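Local coordinates for protein aminotransferase, class IV (PDB 4TVI) that is a pyridoxal 5'-phosphate-dependent enzyme that probably transfers amino groups between branched-chain amino acids and 2-oxoglutarate, at residues Ala53-Gln56 with Ala57-Leu60; Leu262-Glu265 with Asp266-Ala270. One frame throughout, in Å; residues are numbered along the deposited sequence.

Interaction 1: residues Ala53-Gln56 with Ala57-Leu60; sequences AASQ and ATWL
Trp59 turns the edge of its indole back toward the residues that lead into its own short helix, so that the pyrrole edge meets the carbonyls of Ser55 and Ala54. Its CG sits between the backbone N and the carbonyl carbon (chi1 59°), and this swings CD1 to 3.2 Å from Ser55 O, which lies near the ring plane. The indole N-H is too far from Ala54 O for a direct bond; a water spans the gap, donating to Ala54 O at 2.7 Å and accepting from Trp59 NE1 at 3.1 Å. Over one face of the indole comes Leu60, its CG 3.8 Å above the plane. Gln56 crosses Leu60 at about a right angle: bent at chi2, it brings NE2 to 3.6 Å from Leu60 CB, while the amide is held by Val136 O at NE2 and Ser62 OG at OE1. Ser55 CB packs 3.3 Å from Thr58 OG1. Ser55 stands at the N-cap but makes no side-chain capping bond: OG bonds Glu129 and Gly52 N; Thr58 OG1 bonds Gly52 O. The turn closes with Thr58 N to Ser55 O, 3.1 Å, and a weak bond from Leu60 N to Gln56 O. Arg123 of the second subunit makes a cation-pi contact with Trp59 and bonds Ala53 O, and Phe65 of that subunit meets the indole edge-to-face: this is a short helix and its N-terminal lead-in, built into a dimer interface.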
loop_
_atom_site.group_PDB
_atom_site.type_symbol
_atom_site.label_atom_id
_atom_site.label_comp_id
_atom_site.label_asym_id
_atom_site.label_seq_id
_atom_site.Cartn_x
_atom_site.Cartn_y
_atom_site.Cartn_z
ATOM N N ALA A 53 -13.007 2.766 -10.201
ATOM C CA ALA A 53 -12.096 3.884 -10.392
ATOM C C ALA A 53 -12.179 4.857 -9.225
ATOM O O ALA A 53 -11.228 5.587 -8.946
ATOM C CB ALA A 53 -12.401 4.598 -11.699
ATOM N N ALA A 54 -13.323 4.862 -8.546
ATOM C CA ALA A 54 -13.535 5.756 -7.416
ATOM C C ALA A 54 -13.747 4.999 -6.112
ATOM O O ALA A 54 -14.206 5.576 -5.130
ATOM C CB ALA A 54 -14.717 6.684 -7.689
ATOM N N SER A 55 -13.442 3.703 -6.107
ATOM C CA SER A 55 -13.447 2.931 -4.868
ATOM C C SER A 55 -12.329 3.439 -3.972
ATOM O O SER A 55 -11.234 3.713 -4.453
ATOM C CB SER A 55 -13.268 1.429 -5.136
ATOM O OG SER A 55 -14.354 0.899 -5.873
ATOM N N GLN A 56 -12.610 3.582 -2.679
ATOM C CA GLN A 56 -11.611 4.047 -1.723
ATOM C C GLN A 56 -10.372 3.159 -1.785
ATOM O O GLN A 56 -9.246 3.648 -1.790
ATOM C CB GLN A 56 -12.190 4.060 -0.302
ATOM C CG GLN A 56 -11.299 4.721 0.756
ATOM C CD GLN A 56 -10.302 3.763 1.394
ATOM O OE1 GLN A 56 -10.299 2.567 1.112
ATOM N NE2 GLN A 56 -9.454 4.293 2.265
ATOM N N ALA A 57 -10.589 1.848 -1.845
ATOM C CA ALA A 57 -9.487 0.894 -1.830
ATOM C C ALA A 57 -8.582 1.049 -3.044
ATOM O O ALA A 57 -7.382 0.787 -2.978
ATOM C CB ALA A 57 -10.020 -0.520 -1.758
ATOM N N THR A 58 -9.158 1.486 -4.154
ATOM C CA THR A 58 -8.419 1.539 -5.403
ATOM C C THR A 58 -7.239 2.516 -5.339
ATOM O O THR A 58 -6.121 2.177 -5.742
ATOM C CB THR A 58 -9.354 1.913 -6.564
ATOM O OG1 THR A 58 -10.363 0.899 -6.700
ATOM C CG2 THR A 58 -8.581 2.030 -7.868
ATOM N N TRP A 59 -7.460 3.717 -4.815
ATOM C CA TRP A 59 -6.377 4.696 -4.801
ATOM C C TRP A 59 -5.918 5.095 -3.398
ATOM O O TRP A 59 -5.049 5.951 -3.261
ATOM C CB TRP A 59 -6.777 5.944 -5.595
ATOM C CG TRP A 59 -8.010 6.644 -5.105
ATOM C CD1 TRP A 59 -9.298 6.181 -5.153
ATOM C CD2 TRP A 59 -8.078 7.959 -4.543
ATOM N NE1 TRP A 59 -10.156 7.117 -4.630
ATOM C CE2 TRP A 59 -9.433 8.220 -4.254
ATOM C CE3 TRP A 59 -7.125 8.943 -4.256
ATOM C CZ2 TRP A 59 -9.857 9.421 -3.689
ATOM C CZ3 TRP A 59 -7.546 10.133 -3.692
ATOM C CH2 TRP A 59 -8.901 10.362 -3.415
ATOM N N LEU A 60 -6.474 4.464 -2.365
ATOM C CA LEU A 60 -6.071 4.775 -0.994
ATOM C C LEU A 60 -5.659 3.514 -0.210
ATOM O O LEU A 60 -5.291 3.593 0.962
ATOM C CB LEU A 60 -7.192 5.541 -0.280
ATOM C CG LEU A 60 -7.449 6.939 -0.871
ATOM C CD1 LEU A 60 -8.713 7.587 -0.312
ATOM C CD2 LEU A 60 -6.239 7.877 -0.687
HETATM O O HOH W 1 -13.126 8.048 -4.628
#

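Interaction 2: residues Leu262-Glu265 with Asp266-Ala270; sequences LKIE and DFREA
This is a local contact at the start of the short helix 264-268, where the chain leaves strand 257-260 and the side chain of Asp266 reaches back to the N-cap residue, Lys263. Asp266 OD2 accepts the backbone N-H of Lys263 at 2.7 Å through its anti lone pair, in a nearly straight bond (172°). With CG beside its own backbone N (chi1 -70°), the carboxylate is directed toward the chain entering the helix. Asp266 N makes a weak backbone bond to Lys263 O; with a lysine at the N-cap, only the carboxylate-to-N-H half of a capping box is formed. Leu262 crosses both Asp266 and Phe267 at about a right angle, its CD1 3.9 Å from Phe267 CE1 and its CD2 at the same distance from Asp266 CG. Lys263 O lies in the plane of the Phe267 ring, at its edge, 3.5 Å from CD1. One turn on, Ile264 runs alongside Arg268, CG2 3.6 Å from NE, while the guanidinium forms a salt bridge with Asp289 and a cation-pi contact with Phe288. Arg224 pairs with both Asp266 OD1 and Glu269 OE1. Each Asp266 oxygen therefore has its own partner, an N-H on OD2 and a cation on OD1, which should favour the charged carboxylate and fix its rotation.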
loop_
_atom_site.group_PDB
_atom_site.type_symbol
_atom_site.label_atom_id
_atom_site.label_comp_id
_atom_site.label_asym_id
_atom_site.label_seq_id
_atom_site.Cartn_x
_atom_site.Cartn_y
_atom_site.Cartn_z
ATOM N N LEU A 262 18.210 -13.741 14.220
ATOM C CA LEU A 262 19.232 -14.162 13.272
ATOM C C LEU A 262 19.745 -12.995 12.435
ATOM O O LEU A 262 18.983 -12.108 12.047
ATOM C CB LEU A 262 18.689 -15.261 12.356
ATOM C CG LEU A 262 18.231 -16.563 13.017
ATOM C CD1 LEU A 262 17.459 -17.412 12.012
ATOM C CD2 LEU A 262 19.409 -17.344 13.592
ATOM N N LYS A 263 21.044 -12.999 12.165
ATOM C CA LYS A 263 21.649 -11.996 11.305
ATOM C C LYS A 263 22.017 -12.600 9.954
ATOM O O LYS A 263 21.923 -13.812 9.765
ATOM C CB LYS A 263 22.886 -11.387 11.980
ATOM C CG LYS A 263 22.551 -10.527 13.193
ATOM C CD LYS A 263 23.770 -9.784 13.726
ATOM C CE LYS A 263 24.406 -8.926 12.644
ATOM N NZ LYS A 263 23.424 -7.996 12.012
ATOM N N ILE A 264 22.426 -11.747 9.019
ATOM C CA ILE A 264 22.849 -12.192 7.696
ATOM C C ILE A 264 23.971 -13.211 7.833
ATOM O O ILE A 264 24.007 -14.214 7.116
ATOM C CB ILE A 264 23.326 -11.015 6.815
ATOM C CG1 ILE A 264 22.155 -10.089 6.460
ATOM C CG2 ILE A 264 23.984 -11.533 5.543
ATOM C CD1 ILE A 264 21.099 -10.745 5.590
ATOM N N GLU A 265 24.871 -12.950 8.776
ATOM C CA GLU A 265 25.983 -13.845 9.067
ATOM C C GLU A 265 25.533 -15.273 9.362
ATOM O O GLU A 265 26.181 -16.222 8.937
ATOM C CB GLU A 265 26.799 -13.300 10.249
ATOM C CG GLU A 265 27.648 -12.064 9.926
ATOM C CD GLU A 265 26.850 -10.764 9.801
ATOM O OE1 GLU A 265 25.600 -10.790 9.858
ATOM O OE2 GLU A 265 27.487 -9.703 9.636
ATOM N N ASP A 266 24.415 -15.426 10.066
ATOM C CA ASP A 266 23.889 -16.759 10.379
ATOM C C ASP A 266 23.549 -17.537 9.116
ATOM O O ASP A 266 23.799 -18.736 9.031
ATOM C CB ASP A 266 22.651 -16.660 11.276
ATOM C CG ASP A 266 22.990 -16.193 12.676
ATOM O OD1 ASP A 266 23.707 -16.934 13.381
ATOM O OD2 ASP A 266 22.567 -15.080 13.061
ATOM N N PHE A 267 22.983 -16.848 8.132
ATOM C CA PHE A 267 22.601 -17.502 6.886
ATOM C C PHE A 267 23.813 -17.732 5.988
ATOM O O PHE A 267 23.807 -18.621 5.140
ATOM C CB PHE A 267 21.518 -16.687 6.178
ATOM C CG PHE A 267 20.171 -16.801 6.838
ATOM C CD1 PHE A 267 19.849 -16.011 7.930
ATOM C CD2 PHE A 267 19.240 -17.715 6.379
ATOM C CE1 PHE A 267 18.619 -16.128 8.553
ATOM C CE2 PHE A 267 18.002 -17.834 6.991
ATOM C CZ PHE A 267 17.693 -17.038 8.081
ATOM N N ARG A 268 24.863 -16.947 6.194
ATOM C CA ARG A 268 26.119 -17.182 5.495
ATOM C C ARG A 268 26.691 -18.544 5.910
ATOM O O ARG A 268 27.376 -19.199 5.124
ATOM C CB ARG A 268 27.132 -16.064 5.777
ATOM C CG ARG A 268 26.695 -14.673 5.319
ATOM C CD ARG A 268 26.666 -14.540 3.802
ATOM N NE ARG A 268 26.409 -13.161 3.389
ATOM C CZ ARG A 268 25.954 -12.802 2.191
ATOM N NH1 ARG A 268 25.690 -13.720 1.270
ATOM N NH2 ARG A 268 25.754 -11.520 1.914
ATOM N N GLU A 269 26.402 -18.968 7.139
ATOM C CA GLU A 269 26.962 -20.214 7.670
ATOM C C GLU A 269 26.024 -21.399 7.541
ATOM O O GLU A 269 26.358 -22.489 7.991
ATOM C CB GLU A 269 27.298 -20.087 9.156
ATOM C CG GLU A 269 27.807 -18.753 9.612
ATOM C CD GLU A 269 27.628 -18.551 11.111
ATOM O OE1 GLU A 269 27.239 -19.513 11.807
ATOM O OE2 GLU A 269 27.881 -17.428 11.592
ATOM N N ALA A 270 24.851 -21.193 6.953
ATOM C CA ALA A 270 23.849 -22.256 6.913
ATOM C C ALA A 270 24.289 -23.456 6.077
ATOM O O ALA A 270 24.912 -23.300 5.023
ATOM C CB ALA A 270 22.537 -21.713 6.390
#

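Both interactions take in a whole short helix and the residues leading into it, but on opposite sides of the chain's centre, with their own centres about 41 Å apart and no touch between them. Interaction 1 is largely buried and belongs to the part of the fold built on the five-stranded antiparallel sheet, where the second subunit helps to enclose it. Interaction 2 is only partly buried; helix 264-268 packs its apolar side on strands of the mixed sheet, and no other chain of the assembly reaches it. At 53-60 uncharged side chains, carbonyls and a water meet, with charge supplied from outside by Glu129 and by Arg123 of the second subunit; 262-270 carries its own charges, salt-bridged to residues beyond it, beside a small apolar patch.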